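Local coordinates for cell wall surface anchor family protein (Streptococcus agalactiae serogroup V, PDB 3PF2), which probably forms the shaft of the type 1 pilus of group B Streptococcus as its major pilin, here as a calcium-binding C-terminal fragment with Ig-like folds, at residues A[22-27]-A[216-221]; A[143-148]-A[303-308]; A[201-206]-A[237-242]; A[267-272]-A[285-290]. All blocks are in the same frame, centred on the assembly; numbering follows the deposited sequence.

Contact 1 of 4, residues A[22-27]-A[216-221]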
loop_
_atom_site.group_PDB
_atom_site.type_symbol
_atom_site.label_atom_id
_atom_site.label_comp_id
_atom_site.label_asym_id
_atom_site.label_seq_id
_atom_site.Cartn_x
_atom_site.Cartn_y
_atom_site.Cartn_z
ATOM N N GLY A 22 -0.155 -6.887 -1.692
ATOM C CA GLY A 22 -1.185 -6.793 -0.657
ATOM C C GLY A 22 -0.573 -6.500 0.704
ATOM O O GLY A 22 0.481 -7.062 1.068
ATOM N N TYR A 23 -1.229 -5.612 1.453
ATOM C CA TYR A 23 -0.699 -5.151 2.748
ATOM C C TYR A 23 -1.777 -4.985 3.781
ATOM O O TYR A 23 -2.935 -4.740 3.461
ATOM C CB TYR A 23 0.019 -3.804 2.603
ATOM C CG TYR A 23 1.296 -3.869 1.822
ATOM C CD1 TYR A 23 2.447 -4.392 2.392
ATOM C CD2 TYR A 23 1.350 -3.410 0.501
ATOM C CE1 TYR A 23 3.647 -4.462 1.681
ATOM C CE2 TYR A 23 2.538 -3.464 -0.218
ATOM C CZ TYR A 23 3.673 -4.002 0.367
ATOM O OH TYR A 23 4.853 -4.062 -0.343
ATOM N N THR A 24 -1.369 -5.107 5.036
ATOM C CA THR A 24 -2.193 -4.729 6.168
ATOM C C THR A 24 -2.129 -3.214 6.320
ATOM O O THR A 24 -1.081 -2.605 6.096
ATOM C CB THR A 24 -1.696 -5.460 7.418
ATOM O OG1 THR A 24 -1.968 -6.857 7.266
ATOM C CG2 THR A 24 -2.363 -4.960 8.710
ATOM N N ILE A 25 -3.266 -2.614 6.659
ATOM C CA ILE A 25 -3.349 -1.163 6.872
ATOM C C ILE A 25 -2.299 -0.737 7.895
ATOM O O ILE A 25 -2.145 -1.373 8.935
ATOM C CB ILE A 25 -4.766 -0.740 7.318
ATOM C CG1 ILE A 25 -5.705 -0.738 6.100
ATOM C CG2 ILE A 25 -4.726 0.644 8.028
ATOM C CD1 ILE A 25 -7.187 -0.354 6.399
ATOM N N GLY A 26 -1.555 0.321 7.588
ATOM C CA GLY A 26 -0.505 0.791 8.497
ATOM C C GLY A 26 0.883 0.213 8.289
ATOM O O GLY A 26 1.869 0.739 8.820
ATOM N N GLU A 27 0.973 -0.856 7.502
ATOM C CA GLU A 27 2.241 -1.527 7.221
ATOM C C GLU A 27 2.984 -0.724 6.161
ATOM O O GLU A 27 2.481 -0.559 5.050
ATOM C CB GLU A 27 1.938 -2.951 6.740
ATOM C CG GLU A 27 3.094 -3.850 6.354
ATOM C CD GLU A 27 2.652 -5.319 6.189
ATOM O OE1 GLU A 27 1.611 -5.645 5.517
ATOM O OE2 GLU A 27 3.353 -6.175 6.746
ATOM N N ASP A 216 -1.310 2.462 15.326
ATOM C CA ASP A 216 -2.153 3.652 15.218
ATOM C C ASP A 216 -3.043 3.615 13.966
ATOM O O ASP A 216 -4.233 3.944 14.027
ATOM C CB ASP A 216 -1.282 4.918 15.221
ATOM C CG ASP A 216 -0.671 5.213 16.582
ATOM O OD1 ASP A 216 -1.107 4.636 17.601
ATOM O OD2 ASP A 216 0.254 6.046 16.641
ATOM N N ALA A 217 -2.474 3.194 12.840
ATOM C CA ALA A 217 -3.224 3.135 11.571
ATOM C C ALA A 217 -4.347 2.079 11.573
ATOM O O ALA A 217 -5.441 2.320 11.052
ATOM C CB ALA A 217 -2.280 2.897 10.416
ATOM N N LEU A 218 -4.068 0.909 12.148
ATOM C CA LEU A 218 -5.086 -0.145 12.252
ATOM C C LEU A 218 -6.212 0.259 13.198
ATOM O O LEU A 218 -7.388 -0.037 12.945
ATOM C CB LEU A 218 -4.467 -1.467 12.692
ATOM C CG LEU A 218 -4.148 -2.464 11.579
ATOM C CD1 LEU A 218 -3.479 -3.681 12.185
ATOM C CD2 LEU A 218 -5.413 -2.859 10.779
ATOM N N ILE A 219 -5.848 0.950 14.276
ATOM C CA ILE A 219 -6.831 1.468 15.228
ATOM C C ILE A 219 -7.792 2.430 14.512
ATOM O O ILE A 219 -9.015 2.361 14.683
ATOM C CB ILE A 219 -6.141 2.129 16.446
ATOM C CG1 ILE A 219 -5.535 1.053 17.360
ATOM C CG2 ILE A 219 -7.125 3.005 17.221
ATOM C CD1 ILE A 219 -4.515 1.565 18.366
ATOM N N LYS A 220 -7.230 3.298 13.673
ATOM C CA LYS A 220 -8.018 4.267 12.924
ATOM C C LYS A 220 -8.978 3.613 11.925
ATOM O O LYS A 220 -10.001 4.192 11.582
ATOM C CB LYS A 220 -7.086 5.274 12.228
ATOM C CG LYS A 220 -7.708 6.638 11.983
ATOM C CD LYS A 220 -6.624 7.654 11.627
ATOM C CE LYS A 220 -7.217 9.022 11.322
ATOM N NZ LYS A 220 -6.207 9.889 10.650
ATOM N N ALA A 221 -8.651 2.391 11.490
ATOM C CA ALA A 221 -9.461 1.627 10.534
ATOM C C ALA A 221 -10.539 0.754 11.197
ATOM O O ALA A 221 -11.429 0.218 10.532
ATOM C CB ALA A 221 -8.539 0.744 9.661
#
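G26 and A217 bring their backbones within 4.7 Å, CA to CA, where the type II beta turn T24–E27 butts against the first turn of the short helix 216-221. The contact probably lies where the two Ig-like domains of the pilin fragment meet: the turn leads into strand 29-35, and the helix belongs to the prealbumin-like part. G26, with phi 91°, sits at the turn position that favours glycine, and the bare backbone there lets the methyl CB of A217 come to 3.4 Å from G26 CA. The turn is closed by E27 N bonding to T24 O and braced by the carboxylate of E27, whose OE1 accepts from T24 N on its anti side, 25° out of the carboxylate plane.

I25 lies against the helix with both branches. CG1 is anti to the carbonyl carbon (chi1 -77°), which carries CD1 on to A221 CB at 3.7 Å, while CG2 rests 3.5 Å from A217 O. L218 reaches the turn with its branch point, CG 3.5 Å from I25 O. T24 crosses L218 at about a right angle; its hydroxyl bonds to A254 N, and its methyl CG2 meets L218 CD1 at 3.9 Å.

Contact 2 of 4, residues A[143-148]-A[303-308]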
loop_
_atom_site.group_PDB
_atom_site.type_symbol
_atom_site.label_atom_id
_atom_site.label_comp_id
_atom_site.label_asym_id
_atom_site.label_seq_id
_atom_site.Cartn_x
_atom_site.Cartn_y
_atom_site.Cartn_z
ATOM N N LYS A 143 -9.072 4.889 4.606
ATOM C CA LYS A 143 -9.924 5.336 3.512
ATOM C C LYS A 143 -9.966 4.339 2.349
ATOM O O LYS A 143 -10.758 4.489 1.421
ATOM C CB LYS A 143 -9.494 6.728 3.033
ATOM C CG LYS A 143 -9.660 7.812 4.105
ATOM C CD LYS A 143 -9.501 9.202 3.486
ATOM C CE LYS A 143 -9.740 10.315 4.501
ATOM N NZ LYS A 143 -8.457 10.804 5.103
ATOM N N ALA A 144 -9.123 3.311 2.406
ATOM C CA ALA A 144 -9.122 2.271 1.383
ATOM C C ALA A 144 -10.470 1.567 1.314
ATOM O O ALA A 144 -11.172 1.431 2.337
ATOM C CB ALA A 144 -8.020 1.252 1.676
ATOM N N VAL A 145 -10.845 1.117 0.118
ATOM C CA VAL A 145 -11.986 0.203 -0.004
ATOM C C VAL A 145 -11.417 -1.199 0.106
ATOM O O VAL A 145 -10.459 -1.526 -0.595
ATOM C CB VAL A 145 -12.742 0.377 -1.340
ATOM C CG1 VAL A 145 -13.853 -0.680 -1.484
ATOM C CG2 VAL A 145 -13.376 1.739 -1.405
ATOM N N LEU A 146 -11.983 -2.015 0.997
ATOM C CA LEU A 146 -11.441 -3.355 1.219
ATOM C C LEU A 146 -11.652 -4.258 -0.005
ATOM O O LEU A 146 -12.771 -4.385 -0.506
ATOM C CB LEU A 146 -12.005 -3.967 2.507
ATOM C CG LEU A 146 -11.764 -3.148 3.786
ATOM C CD1 LEU A 146 -12.213 -3.937 5.002
ATOM C CD2 LEU A 146 -10.285 -2.736 3.961
ATOM N N GLY A 147 -10.555 -4.845 -0.486
ATOM C CA GLY A 147 -10.550 -5.701 -1.673
ATOM C C GLY A 147 -10.387 -4.946 -2.977
ATOM O O GLY A 147 -10.393 -5.555 -4.053
ATOM N N LYS A 148 -10.244 -3.623 -2.892
ATOM C CA LYS A 148 -10.135 -2.785 -4.102
ATOM C C LYS A 148 -8.689 -2.428 -4.429
ATOM O O LYS A 148 -7.905 -2.125 -3.531
ATOM C CB LYS A 148 -10.979 -1.515 -3.945
ATOM C CG LYS A 148 -11.178 -0.737 -5.238
ATOM C CD LYS A 148 -12.000 0.517 -4.970
ATOM C CE LYS A 148 -12.318 1.264 -6.262
ATOM N NZ LYS A 148 -13.342 0.547 -7.051
ATOM N N THR A 303 -16.814 3.099 -4.172
ATOM C CA THR A 303 -15.786 4.042 -3.720
ATOM C C THR A 303 -15.709 4.177 -2.197
ATOM O O THR A 303 -14.854 4.895 -1.663
ATOM C CB THR A 303 -15.942 5.429 -4.395
ATOM O OG1 THR A 303 -17.314 5.826 -4.330
ATOM C CG2 THR A 303 -15.492 5.357 -5.848
ATOM N N VAL A 304 -16.588 3.451 -1.505
ATOM C CA VAL A 304 -16.572 3.330 -0.055
ATOM C C VAL A 304 -17.103 1.933 0.274
ATOM O O VAL A 304 -17.935 1.407 -0.459
ATOM C CB VAL A 304 -17.453 4.414 0.643
ATOM C CG1 VAL A 304 -18.958 4.185 0.385
ATOM C CG2 VAL A 304 -17.165 4.460 2.130
ATOM N N ASP A 305 -16.614 1.340 1.362
ATOM C CA ASP A 305 -17.067 0.001 1.771
ATOM C C ASP A 305 -18.592 -0.132 1.860
ATOM O O ASP A 305 -19.277 0.780 2.360
ATOM C CB ASP A 305 -16.506 -0.383 3.142
ATOM C CG ASP A 305 -15.016 -0.621 3.135
ATOM O OD1 ASP A 305 -14.452 -1.040 2.108
ATOM O OD2 ASP A 305 -14.416 -0.402 4.199
ATOM N N SER A 306 -19.093 -1.279 1.400
ATOM C CA SER A 306 -20.512 -1.618 1.558
ATOM C C SER A 306 -20.740 -2.577 2.726
ATOM O O SER A 306 -21.853 -2.673 3.241
ATOM C CB SER A 306 -21.100 -2.198 0.266
ATOM O OG SER A 306 -20.295 -3.237 -0.260
ATOM N N ALA A 307 -19.682 -3.269 3.152
ATOM C CA ALA A 307 -19.757 -4.228 4.271
ATOM C C ALA A 307 -20.909 -5.226 4.123
ATOM O O ALA A 307 -21.659 -5.493 5.077
ATOM C CB ALA A 307 -19.828 -3.486 5.618
ATOM N N ASP A 308 -21.031 -5.785 2.926
ATOM C CA ASP A 308 -22.162 -6.633 2.583
ATOM C C ASP A 308 -21.813 -8.106 2.366
ATOM O O ASP A 308 -22.700 -8.913 2.092
ATOM C CB ASP A 308 -22.916 -6.069 1.368
ATOM C CG ASP A 308 -22.105 -6.129 0.087
ATOM O OD1 ASP A 308 -20.873 -5.879 0.123
ATOM O OD2 ASP A 308 -22.716 -6.417 -0.971
HETATM O O HOH W 1 -14.221 2.580 2.641
HETATM O O HOH W 2 -11.656 0.297 4.712
#
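The carboxylate of D305 reaches from one loop to the backbone of the other, and OD1 takes the N-H of L146 at 2.9 Å through its syn lone pair, with an almost straight angle of 167° at the hydrogen. The aspartate slides past V145 in the opposite direction, so that the same OD1 also lies 3.7 Å from V145 CG1. L146 CG packs 3.8 Å from D305 OD2, and V145 CG2 presses on the backbone of T303, 3.5 Å from its carbonyl C. With V145 CG1 anti to the backbone N (chi1 175°), CG2 is left to face that peptide.

V145 opens a type II beta turn that ends at K148, with G147 in the position of positive phi. The contact joins the loop between strands 132-140 and 150-151, which holds this turn, to the loop between strands 286-290 and 312-316 in the prealbumin-like part of the Ig-like pilin fragment.

Beside A144 the fit is looser and water takes over. One water donates to A144 O and accepts from D305 N at 3.0 Å; a second lies 2.7 Å from A144 O and 2.9 Å from D305 OD2. That oxygen also forms a salt bridge with K251, while V304 is exposed and its side chain sets off away from the turn.

Contact 3 of 4, residues A[201-206]-A[237-242]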
loop_
_atom_site.group_PDB
_atom_site.type_symbol
_atom_site.label_atom_id
_atom_site.label_comp_id
_atom_site.label_asym_id
_atom_site.label_seq_id
_atom_site.Cartn_x
_atom_site.Cartn_y
_atom_site.Cartn_z
ATOM N N GLU A 201 -14.987 -13.266 23.139
ATOM C CA GLU A 201 -13.747 -12.563 22.838
ATOM C C GLU A 201 -12.743 -13.465 22.127
ATOM O O GLU A 201 -12.666 -14.676 22.405
ATOM C CB GLU A 201 -13.143 -11.941 24.115
ATOM C CG GLU A 201 -14.100 -10.944 24.779
ATOM C CD GLU A 201 -13.542 -10.258 26.014
ATOM O OE1 GLU A 201 -12.408 -10.564 26.430
ATOM O OE2 GLU A 201 -14.265 -9.401 26.560
ATOM N N PHE A 202 -11.989 -12.864 21.194
ATOM C CA PHE A 202 -11.043 -13.603 20.358
ATOM C C PHE A 202 -9.721 -12.869 20.184
ATOM O O PHE A 202 -9.704 -11.672 19.865
ATOM C CB PHE A 202 -11.632 -13.859 18.944
ATOM C CG PHE A 202 -13.018 -14.439 18.952
ATOM C CD1 PHE A 202 -13.216 -15.813 18.799
ATOM C CD2 PHE A 202 -14.126 -13.608 19.089
ATOM C CE1 PHE A 202 -14.502 -16.352 18.803
ATOM C CE2 PHE A 202 -15.414 -14.138 19.114
ATOM C CZ PHE A 202 -15.596 -15.511 18.954
ATOM N N ASP A 203 -8.615 -13.593 20.360
ATOM C CA ASP A 203 -7.310 -13.122 19.885
ATOM C C ASP A 203 -7.205 -13.300 18.373
ATOM O O ASP A 203 -7.490 -14.380 17.850
ATOM C CB ASP A 203 -6.166 -13.918 20.509
ATOM C CG ASP A 203 -6.020 -13.692 22.005
ATOM O OD1 ASP A 203 -6.573 -12.707 22.550
ATOM O OD2 ASP A 203 -5.320 -14.522 22.627
ATOM N N LEU A 204 -6.763 -12.256 17.681
ATOM C CA LEU A 204 -6.523 -12.346 16.237
ATOM C C LEU A 204 -5.077 -12.741 15.963
ATOM O O LEU A 204 -4.134 -12.081 16.452
ATOM C CB LEU A 204 -6.862 -11.022 15.540
ATOM C CG LEU A 204 -6.465 -10.913 14.054
ATOM C CD1 LEU A 204 -7.335 -11.790 13.136
ATOM C CD2 LEU A 204 -6.503 -9.451 13.610
ATOM N N LEU A 205 -4.914 -13.815 15.188
ATOM C CA LEU A 205 -3.596 -14.401 14.906
ATOM C C LEU A 205 -3.343 -14.553 13.401
ATOM O O LEU A 205 -4.273 -14.736 12.610
ATOM C CB LEU A 205 -3.496 -15.792 15.547
ATOM C CG LEU A 205 -3.925 -15.976 17.012
ATOM C CD1 LEU A 205 -3.879 -17.449 17.393
ATOM C CD2 LEU A 205 -3.059 -15.144 17.951
ATOM N N ALA A 206 -2.069 -14.507 13.017
ATOM C CA ALA A 206 -1.655 -14.932 11.684
ATOM C C ALA A 206 -1.778 -16.451 11.572
ATOM O O ALA A 206 -2.035 -17.135 12.573
ATOM C CB ALA A 206 -0.218 -14.513 11.430
ATOM N N PRO A 237 -1.485 -7.083 21.379
ATOM C CA PRO A 237 -2.199 -7.990 20.464
ATOM C C PRO A 237 -3.624 -7.513 20.176
ATOM O O PRO A 237 -4.270 -6.905 21.047
ATOM C CB PRO A 237 -2.221 -9.322 21.227
ATOM C CG PRO A 237 -1.154 -9.191 22.289
ATOM C CD PRO A 237 -1.140 -7.749 22.651
ATOM N N ILE A 238 -4.103 -7.777 18.962
ATOM C CA ILE A 238 -5.487 -7.447 18.594
ATOM C C ILE A 238 -6.433 -8.477 19.204
ATOM O O ILE A 238 -6.258 -9.682 19.029
ATOM C CB ILE A 238 -5.670 -7.355 17.057
ATOM C CG1 ILE A 238 -4.984 -6.094 16.523
ATOM C CG2 ILE A 238 -7.175 -7.352 16.671
ATOM C CD1 ILE A 238 -4.873 -5.991 15.033
ATOM N N LYS A 239 -7.428 -7.986 19.935
ATOM C CA LYS A 239 -8.436 -8.845 20.550
ATOM C C LYS A 239 -9.794 -8.267 20.191
ATOM O O LYS A 239 -10.019 -7.077 20.360
ATOM C CB LYS A 239 -8.251 -8.919 22.075
ATOM C CG LYS A 239 -6.849 -9.342 22.492
ATOM C CD LYS A 239 -6.681 -9.392 24.003
ATOM C CE LYS A 239 -5.437 -10.184 24.396
ATOM N NZ LYS A 239 -4.166 -9.543 23.940
ATOM N N LEU A 240 -10.678 -9.116 19.673
ATOM C CA LEU A 240 -11.983 -8.697 19.162
ATOM C C LEU A 240 -13.105 -9.255 20.031
ATOM O O LEU A 240 -12.876 -10.164 20.828
ATOM C CB LEU A 240 -12.157 -9.163 17.712
ATOM C CG LEU A 240 -11.058 -8.759 16.720
ATOM C CD1 LEU A 240 -11.311 -9.396 15.356
ATOM C CD2 LEU A 240 -10.978 -7.247 16.594
ATOM N N LYS A 241 -14.308 -8.710 19.872
ATOM C CA LYS A 241 -15.441 -9.050 20.730
ATOM C C LYS A 241 -16.721 -9.078 19.895
ATOM O O LYS A 241 -16.903 -8.246 19.010
ATOM C CB LYS A 241 -15.525 -7.986 21.838
ATOM C CG LYS A 241 -16.729 -7.958 22.739
ATOM C CD LYS A 241 -16.629 -6.771 23.721
ATOM C CE LYS A 241 -17.329 -5.513 23.188
ATOM N NZ LYS A 241 -16.857 -4.248 23.843
ATOM N N SER A 242 -17.612 -10.029 20.160
ATOM C CA SER A 242 -18.912 -9.972 19.505
ATOM C C SER A 242 -19.814 -8.951 20.205
ATOM O O SER A 242 -19.869 -8.892 21.448
ATOM C CB SER A 242 -19.583 -11.352 19.409
ATOM O OG SER A 242 -19.815 -11.916 20.684
HETATM O O HOH W 3 -3.946 -11.354 19.221
#
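L204 and I238 lie side by side and point the same way, branch against branch: L204 CD2 meets I238 CG2 at 3.8 Å. With its CG anti to the backbone N (chi1 172°), L204 places CD2 against the isoleucine, and the pair is buried, L204 reaching I250 and I238 reaching W214. F202 and L240 occupy the same face of the sheet but their side chains hardly meet; the carbonyl O of L240 sits at the edge of the F202 ring, near its plane, and both side chains extend toward F248 beneath.

On the other face D203 and K239 also run alongside one another. D203 OD1 lies against the aliphatic part of the lysine, 3.3 Å from K239 CE, but the chain bends at its last torsion (65°) and leaves NZ 4.2 Å from OD1, too far for a salt bridge although the charges should still attract.

The backbones set this register. F202 and L240 form a hydrogen-bonded pair, F202 N to L240 O at 2.9 Å and L240 N to F202 O at 2.7 Å, and L204 N gives a nearly linear bond (178°) to I238 O. Beyond it a water donates to both L204 O and I238 O, bridging the strands as they part. Strand 239-241 is one of the two outermost strands of an antiparallel four-stranded sheet, an arrangement consistent with one wall of a prealbumin-like, CNA-B-type beta sandwich.

Contact 4 of 4, residues A[267-272]-A[285-290]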
loop_
_atom_site.group_PDB
_atom_site.type_symbol
_atom_site.label_atom_id
_atom_site.label_comp_id
_atom_site.label_asym_id
_atom_site.label_seq_id
_atom_site.Cartn_x
_atom_site.Cartn_y
_atom_site.Cartn_z
ATOM N N THR A 267 -5.071 -16.846 5.022
ATOM C CA THR A 267 -5.696 -17.398 6.219
ATOM C C THR A 267 -5.224 -16.678 7.473
ATOM O O THR A 267 -4.035 -16.409 7.648
ATOM C CB THR A 267 -5.387 -18.910 6.353
ATOM O OG1 THR A 267 -5.946 -19.589 5.233
ATOM C CG2 THR A 267 -5.990 -19.491 7.654
ATOM N N TYR A 268 -6.178 -16.369 8.347
ATOM C CA TYR A 268 -5.875 -15.882 9.691
ATOM C C TYR A 268 -6.653 -16.757 10.668
ATOM O O TYR A 268 -7.437 -17.602 10.262
ATOM C CB TYR A 268 -6.295 -14.418 9.851
ATOM C CG TYR A 268 -5.523 -13.462 8.970
ATOM C CD1 TYR A 268 -4.347 -12.875 9.417
ATOM C CD2 TYR A 268 -5.969 -13.164 7.673
ATOM C CE1 TYR A 268 -3.629 -11.996 8.602
ATOM C CE2 TYR A 268 -5.250 -12.283 6.851
ATOM C CZ TYR A 268 -4.086 -11.714 7.329
ATOM O OH TYR A 268 -3.347 -10.844 6.551
ATOM N N LYS A 269 -6.402 -16.578 11.953
ATOM C CA LYS A 269 -7.062 -17.410 12.963
ATOM C C LYS A 269 -7.644 -16.568 14.074
ATOM O O LYS A 269 -7.135 -15.490 14.383
ATOM C CB LYS A 269 -6.061 -18.398 13.558
ATOM C CG LYS A 269 -5.535 -19.383 12.561
ATOM C CD LYS A 269 -4.604 -20.390 13.212
ATOM C CE LYS A 269 -4.065 -21.324 12.132
ATOM N NZ LYS A 269 -2.946 -22.170 12.663
ATOM N N LEU A 270 -8.721 -17.062 14.680
ATOM C CA LEU A 270 -9.214 -16.467 15.929
ATOM C C LEU A 270 -9.081 -17.516 17.026
ATOM O O LEU A 270 -9.415 -18.671 16.808
ATOM C CB LEU A 270 -10.685 -16.062 15.803
ATOM C CG LEU A 270 -11.030 -14.983 14.776
ATOM C CD1 LEU A 270 -12.539 -14.824 14.723
ATOM C CD2 LEU A 270 -10.377 -13.679 15.117
ATOM N N LYS A 271 -8.540 -17.117 18.170
ATOM C CA LYS A 271 -8.549 -17.987 19.346
ATOM C C LYS A 271 -9.572 -17.430 20.321
ATOM O O LYS A 271 -9.407 -16.327 20.843
ATOM C CB LYS A 271 -7.168 -18.015 19.984
ATOM C CG LYS A 271 -7.088 -18.884 21.238
ATOM C CD LYS A 271 -5.787 -18.629 21.973
ATOM C CE LYS A 271 -5.757 -19.399 23.291
ATOM N NZ LYS A 271 -4.456 -19.180 23.986
ATOM N N GLU A 272 -10.629 -18.196 20.572
ATOM C CA GLU A 272 -11.663 -17.758 21.487
ATOM C C GLU A 272 -11.143 -17.878 22.916
ATOM O O GLU A 272 -10.751 -18.969 23.350
ATOM C CB GLU A 272 -12.943 -18.564 21.297
ATOM C CG GLU A 272 -14.134 -17.989 22.074
ATOM C CD GLU A 272 -15.451 -18.627 21.697
ATOM O OE1 GLU A 272 -15.501 -19.317 20.657
ATOM O OE2 GLU A 272 -16.451 -18.438 22.436
ATOM N N GLU A 285 -8.823 -23.475 17.600
ATOM C CA GLU A 285 -8.851 -22.146 16.998
ATOM C C GLU A 285 -9.709 -22.167 15.739
ATOM O O GLU A 285 -9.940 -23.229 15.144
ATOM C CB GLU A 285 -7.428 -21.654 16.715
ATOM C CG GLU A 285 -6.621 -21.495 18.016
ATOM C CD GLU A 285 -5.208 -20.966 17.859
ATOM O OE1 GLU A 285 -4.638 -21.046 16.751
ATOM O OE2 GLU A 285 -4.647 -20.488 18.883
ATOM N N ILE A 286 -10.184 -20.992 15.356
ATOM C CA ILE A 286 -11.114 -20.818 14.241
ATOM C C ILE A 286 -10.375 -20.150 13.091
ATOM O O ILE A 286 -9.843 -19.056 13.255
ATOM C CB ILE A 286 -12.278 -19.889 14.656
ATOM C CG1 ILE A 286 -13.033 -20.487 15.857
ATOM C CG2 ILE A 286 -13.199 -19.593 13.446
ATOM C CD1 ILE A 286 -13.464 -19.466 16.865
ATOM N N GLU A 287 -10.349 -20.798 11.935
ATOM C CA GLU A 287 -9.696 -20.211 10.768
ATOM C C GLU A 287 -10.682 -19.369 9.972
ATOM O O GLU A 287 -11.882 -19.637 9.968
ATOM C CB GLU A 287 -9.071 -21.301 9.890
ATOM C CG GLU A 287 -7.892 -21.999 10.557
ATOM C CD GLU A 287 -7.103 -22.914 9.624
ATOM O OE1 GLU A 287 -7.489 -23.085 8.443
ATOM O OE2 GLU A 287 -6.073 -23.454 10.089
ATOM N N PHE A 288 -10.179 -18.322 9.318
ATOM C CA PHE A 288 -10.968 -17.610 8.314
ATOM C C PHE A 288 -10.056 -17.111 7.220
ATOM O O PHE A 288 -8.845 -17.095 7.396
ATOM C CB PHE A 288 -11.766 -16.442 8.922
ATOM C CG PHE A 288 -10.929 -15.313 9.463
ATOM C CD1 PHE A 288 -10.661 -14.169 8.679
ATOM C CD2 PHE A 288 -10.453 -15.347 10.769
ATOM C CE1 PHE A 288 -9.917 -13.088 9.189
ATOM C CE2 PHE A 288 -9.699 -14.276 11.295
ATOM C CZ PHE A 288 -9.440 -13.141 10.513
ATOM N N THR A 289 -10.630 -16.720 6.084
ATOM C CA THR A 289 -9.803 -16.170 5.016
ATOM C C THR A 289 -10.229 -14.759 4.654
ATOM O O THR A 289 -11.415 -14.428 4.687
ATOM C CB THR A 289 -9.803 -17.032 3.753
ATOM O OG1 THR A 289 -11.149 -17.253 3.334
ATOM C CG2 THR A 289 -9.131 -18.380 4.001
ATOM N N VAL A 290 -9.231 -13.945 4.341
ATOM C CA VAL A 290 -9.416 -12.621 3.782
ATOM C C VAL A 290 -9.111 -12.715 2.292
ATOM O O VAL A 290 -8.047 -13.217 1.901
ATOM C CB VAL A 290 -8.468 -11.604 4.446
ATOM C CG1 VAL A 290 -8.591 -10.235 3.749
ATOM C CG2 VAL A 290 -8.813 -11.472 5.927
HETATM O O HOH W 4 -7.780 -21.428 5.887
#
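Y268 lays its CB over one face of the F288 ring, a CH-pi contact 3.9 Å from the ring centroid and 29° off the normal. The two rings are turned only 27° from parallel yet are slid so far apart, 5.9 Å between centroids, that they barely overlap. F288 is brought under its neighbour by a first torsion of 66°, which sets CG between the backbone N and the carbonyl carbon. L270 crosses the same phenylalanine at about a right angle, CG to F288 CE2 3.8 Å, and V290 CG2 packs obliquely on Y268 CD2 at 3.7 Å.

The opposite face is polar, with charged and threonine side chains. K269 and E287 extend side by side, but K269 NZ stays 4.2 Å from E287 OE2, and E285 OE1 flanks the lysine at CD; the ammonium instead bonds to S207 O. A water spans T267 OG1 and E287 OE1 on this side.

Between the two layers, two hydrogen-bonded pairs fix the strands: Y268 with F288 and L270 with I286, each joined by two N-H to O bonds, the shortest, L270 N to I286 O, 2.7 Å. Farther out, the hydroxyl of Y268 is held by A254 O, F186 meets the F288 ring edge-to-face, and I314 of strand 312-316 packs on both L270 and I286. Strands 266-274 and 286-290 thus make an antiparallel beta hairpin at the margin of its sheet, with one face turned into the core, as in the sandwich of a CNA-B-type, Ig-like pilin domain.

Contacts 3 and 4 belong to one antiparallel sheet, in the order 239-241, 201-206, 266-274, 286-290; their centres are 9 Å apart, and D203 N with K271 O and L205 O with K269 N probably bond the two central strands. Contacts 1 and 2, centred 14 Å apart, probably lie instead where the two domains meet, each spanning a long sequence gap. Helix 216-221 of contact 1 comes between strands 201-206 and 239-241 in sequence, and L218 touches I238. Along the chain contacts 3 and 4 follow one another, both within the span of contact 2. Contacts 3 and 4 thus lie within the sheet of the prealbumin-like part, while contacts 1 and 2 are two of the places where it meets the rest of the fragment.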